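Local coordinates for protein endoglucanase FnCel5A (Fervidobacterium nodosum, PDB 3NCO) that probably hydrolyses internal beta-1,4-glucosidic bonds of cellulose, as a family 5 glycoside hydrolase built on a TIM barrel, at residues 48-56 against 309-320. Sequence-based numbering, arbitrary orientation.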
# COMPACT_ATOMS: atom_id res chain seq x y z
N LYS A 48 2.57 0.36 18.84
CA LYS A 48 2.82 -0.63 19.87
C LYS A 48 1.74 -1.71 19.78
O LYS A 48 2.03 -2.88 19.87
CB LYS A 48 2.85 0.02 21.27
CG LYS A 48 2.96 -0.97 22.42
CD LYS A 48 2.91 -0.25 23.76
CE LYS A 48 2.85 -1.29 24.90
NZ LYS A 48 2.87 -0.72 26.28
N ILE A 49 0.50 -1.28 19.55
CA ILE A 49 -0.66 -2.21 19.39
C ILE A 49 -0.50 -3.13 18.18
O ILE A 49 -0.68 -4.35 18.25
CB ILE A 49 -1.94 -1.37 19.33
CG1 ILE A 49 -2.21 -0.78 20.73
CG2 ILE A 49 -3.15 -2.15 18.86
CD1 ILE A 49 -3.17 0.39 20.74
N ILE A 50 -0.17 -2.52 17.06
CA ILE A 50 0.09 -3.29 15.86
C ILE A 50 1.20 -4.33 16.03
O ILE A 50 1.08 -5.49 15.62
CB ILE A 50 0.38 -2.31 14.67
CG1 ILE A 50 -0.90 -1.50 14.32
CG2 ILE A 50 0.91 -3.07 13.39
CD1 ILE A 50 -0.67 -0.36 13.33
N LYS A 51 2.31 -3.89 16.61
CA LYS A 51 3.45 -4.81 16.77
C LYS A 51 3.07 -5.92 17.74
O LYS A 51 3.32 -7.08 17.43
CB LYS A 51 4.69 -4.07 17.28
CG LYS A 51 5.96 -5.00 17.52
CD LYS A 51 6.50 -5.55 16.20
CE LYS A 51 7.75 -6.46 16.42
NZ LYS A 51 8.34 -6.78 15.09
N GLU A 52 2.43 -5.56 18.87
CA GLU A 52 2.06 -6.59 19.88
C GLU A 52 1.18 -7.67 19.27
O GLU A 52 1.25 -8.87 19.67
CB GLU A 52 1.30 -6.03 21.10
CG GLU A 52 1.99 -4.94 21.84
CD GLU A 52 1.16 -4.33 22.99
OE1 GLU A 52 1.61 -4.52 24.16
OE2 GLU A 52 0.10 -3.63 22.76
N ARG A 53 0.30 -7.27 18.35
CA ARG A 53 -0.61 -8.25 17.74
C ARG A 53 0.11 -9.22 16.83
O ARG A 53 -0.38 -10.35 16.60
CB ARG A 53 -1.78 -7.54 17.03
CG ARG A 53 -2.81 -8.49 16.41
CD ARG A 53 -3.47 -9.40 17.49
NE ARG A 53 -4.47 -10.32 16.93
CZ ARG A 53 -4.16 -11.49 16.36
NH1 ARG A 53 -2.89 -11.88 16.30
NH2 ARG A 53 -5.13 -12.27 15.85
N GLY A 54 1.28 -8.80 16.34
CA GLY A 54 2.16 -9.69 15.61
C GLY A 54 2.37 -9.33 14.14
O GLY A 54 2.98 -10.08 13.40
N PHE A 55 1.87 -8.15 13.72
CA PHE A 55 2.18 -7.64 12.36
C PHE A 55 3.68 -7.34 12.26
O PHE A 55 4.31 -7.01 13.29
CB PHE A 55 1.35 -6.38 12.05
CG PHE A 55 -0.12 -6.69 11.89
CD1 PHE A 55 -0.59 -7.21 10.69
CD2 PHE A 55 -1.01 -6.51 12.94
CE1 PHE A 55 -1.95 -7.52 10.51
CE2 PHE A 55 -2.35 -6.86 12.82
CZ PHE A 55 -2.84 -7.34 11.57
N ASP A 56 4.24 -7.47 11.04
CA ASP A 56 5.66 -7.16 10.83
C ASP A 56 5.92 -5.75 10.34
O ASP A 56 7.03 -5.25 10.49
CB ASP A 56 6.26 -8.13 9.81
CG ASP A 56 6.07 -9.59 10.19
OD1 ASP A 56 6.59 -10.02 11.23
OD2 ASP A 56 5.36 -10.28 9.42
N TRP A 309 -9.02 -5.96 18.99
CA TRP A 309 -9.07 -6.47 17.61
C TRP A 309 -10.37 -7.24 17.32
O TRP A 309 -10.87 -7.97 18.19
CB TRP A 309 -7.89 -7.39 17.35
CG TRP A 309 -6.57 -6.67 17.46
CD1 TRP A 309 -5.76 -6.57 18.58
CD2 TRP A 309 -5.89 -5.98 16.41
NE1 TRP A 309 -4.64 -5.83 18.27
CE2 TRP A 309 -4.69 -5.46 16.96
CE3 TRP A 309 -6.18 -5.74 15.07
CZ2 TRP A 309 -3.78 -4.71 16.19
CZ3 TRP A 309 -5.29 -4.97 14.31
CH2 TRP A 309 -4.09 -4.49 14.87
N ILE A 310 -10.93 -7.03 16.13
CA ILE A 310 -12.08 -7.77 15.66
C ILE A 310 -11.57 -9.14 15.28
O ILE A 310 -10.63 -9.28 14.49
CB ILE A 310 -12.73 -7.06 14.45
CG1 ILE A 310 -13.21 -5.66 14.88
CG2 ILE A 310 -13.92 -7.89 13.87
CD1 ILE A 310 -13.36 -4.70 13.69
N GLU A 311 -12.18 -10.16 15.89
CA GLU A 311 -11.76 -11.54 15.67
C GLU A 311 -12.97 -12.37 15.26
O GLU A 311 -14.08 -12.14 15.75
CB GLU A 311 -11.19 -12.14 16.97
CG GLU A 311 -9.85 -11.58 17.42
CD GLU A 311 -8.69 -11.90 16.48
OE1 GLU A 311 -8.88 -12.67 15.52
OE2 GLU A 311 -7.57 -11.38 16.71
N PRO A 312 -12.75 -13.38 14.40
CA PRO A 312 -11.47 -13.81 13.82
C PRO A 312 -11.00 -13.08 12.56
O PRO A 312 -10.03 -13.54 11.92
CB PRO A 312 -11.72 -15.29 13.51
CG PRO A 312 -13.18 -15.33 13.16
CD PRO A 312 -13.86 -14.28 14.01
N LEU A 313 -11.64 -11.97 12.20
CA LEU A 313 -11.18 -11.22 11.02
C LEU A 313 -9.68 -10.92 11.09
O LEU A 313 -8.98 -11.04 10.07
CB LEU A 313 -11.95 -9.92 10.81
CG LEU A 313 -11.63 -9.17 9.49
CD1 LEU A 313 -12.00 -10.04 8.30
CD2 LEU A 313 -12.42 -7.86 9.48
N THR A 314 -9.20 -10.49 12.27
CA THR A 314 -7.78 -10.11 12.39
C THR A 314 -6.90 -11.30 12.15
O THR A 314 -5.89 -11.22 11.44
CB THR A 314 -7.48 -9.42 13.75
OG1 THR A 314 -8.25 -8.20 13.82
CG2 THR A 314 -5.99 -9.10 13.92
N THR A 315 -7.30 -12.43 12.74
CA THR A 315 -6.55 -13.69 12.50
C THR A 315 -6.58 -14.09 11.01
O THR A 315 -5.59 -14.58 10.47
CB THR A 315 -7.09 -14.80 13.43
OG1 THR A 315 -6.95 -14.36 14.79
CG2 THR A 315 -6.32 -16.10 13.22
N SER A 316 -7.71 -13.84 10.35
CA SER A 316 -7.75 -14.04 8.87
C SER A 316 -6.70 -13.25 8.10
O SER A 316 -6.11 -13.78 7.14
CB SER A 316 -9.12 -13.68 8.27
OG SER A 316 -10.08 -14.70 8.61
N ALA A 317 -6.50 -11.99 8.52
CA ALA A 317 -5.54 -11.11 7.82
C ALA A 317 -4.08 -11.44 8.15
O ALA A 317 -3.16 -11.15 7.35
CB ALA A 317 -5.82 -9.62 8.18
N LEU A 318 -3.86 -11.91 9.38
CA LEU A 318 -2.50 -12.06 9.92
C LEU A 318 -2.00 -13.49 9.88
O LEU A 318 -0.80 -13.74 9.64
CB LEU A 318 -2.42 -11.46 11.32
CG LEU A 318 -1.08 -11.47 12.02
CD1 LEU A 318 -0.03 -10.83 11.14
CD2 LEU A 318 -1.20 -10.76 13.40
N GLY A 319 -2.90 -14.43 10.12
CA GLY A 319 -2.56 -15.85 10.08
C GLY A 319 -2.09 -16.43 11.38
O GLY A 319 -1.71 -17.59 11.43
N LYS A 320 -2.15 -15.62 12.45
CA LYS A 320 -1.83 -16.07 13.80
C LYS A 320 -2.57 -15.21 14.83
O LYS A 320 -2.68 -15.59 16.03
CB LYS A 320 -0.32 -16.06 14.01
CG LYS A 320 0.30 -14.67 13.84
CD LYS A 320 1.82 -14.69 13.96
CE LYS A 320 2.31 -13.26 13.73
NZ LYS A 320 3.74 -13.01 14.12
OXT LYS A 320 -3.13 -14.14 14.51
O HOH W 1 -2.35 -5.56 20.22
O HOH W 2 5.54 -11.41 13.90
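Arg-53, on the last turn of helix 44-53, reaches across to Glu-311 and to the C-terminal carboxylate of Lys-320, an example of one guanidinium joining two separate anions. Its NH1 and NH2 converge end-on upon OXT of Lys-320, the NH1 bond measuring 2.9 Å, while NH2 also meets OE2 of Glu-311 on the syn side at 2.7 Å; both acceptors lie near the guanidinium plane. Glu-311 is steadied in turn by Thr-315, whose OG1 and backbone N approach OE1 from opposite faces of the carboxylate. At the far end, Lys-320 NZ donates to a lone pair of Gly-54 O (3.1 Å), within the Schellman turn that closes the helix.

Apolar contacts accompany the charges. Arg-53 lays its aliphatic part over the indole of Trp-309, its chain leaving the backbone with CG opposite N (chi1 -178°) and turning at chi2 (60°); CG stands 3.8 Å from the centroid of the five-membered ring, a CH-pi contact. A water links Trp-309 NE1 to Ile-49 O. Leu-318 CD2 sits over the centre of the Phe-55 ring, 4.1 Å from its centroid, and Phe-55 CE2 touches Trp-309 CH2 obliquely at 3.6 Å. Phe-55 also packs on Ile-24 of barrel strand 22-25.

A methionine in place of Arg-53 would probably leave Glu-311 and the terminal carboxylate without their shared cation. The chemistry thus implies that ionic and apolar contacts together hold the chain's end, side chains joining helix 313-318, after strand 289-292, to the end of helix 44-53, where the barrel's first and last strands meet.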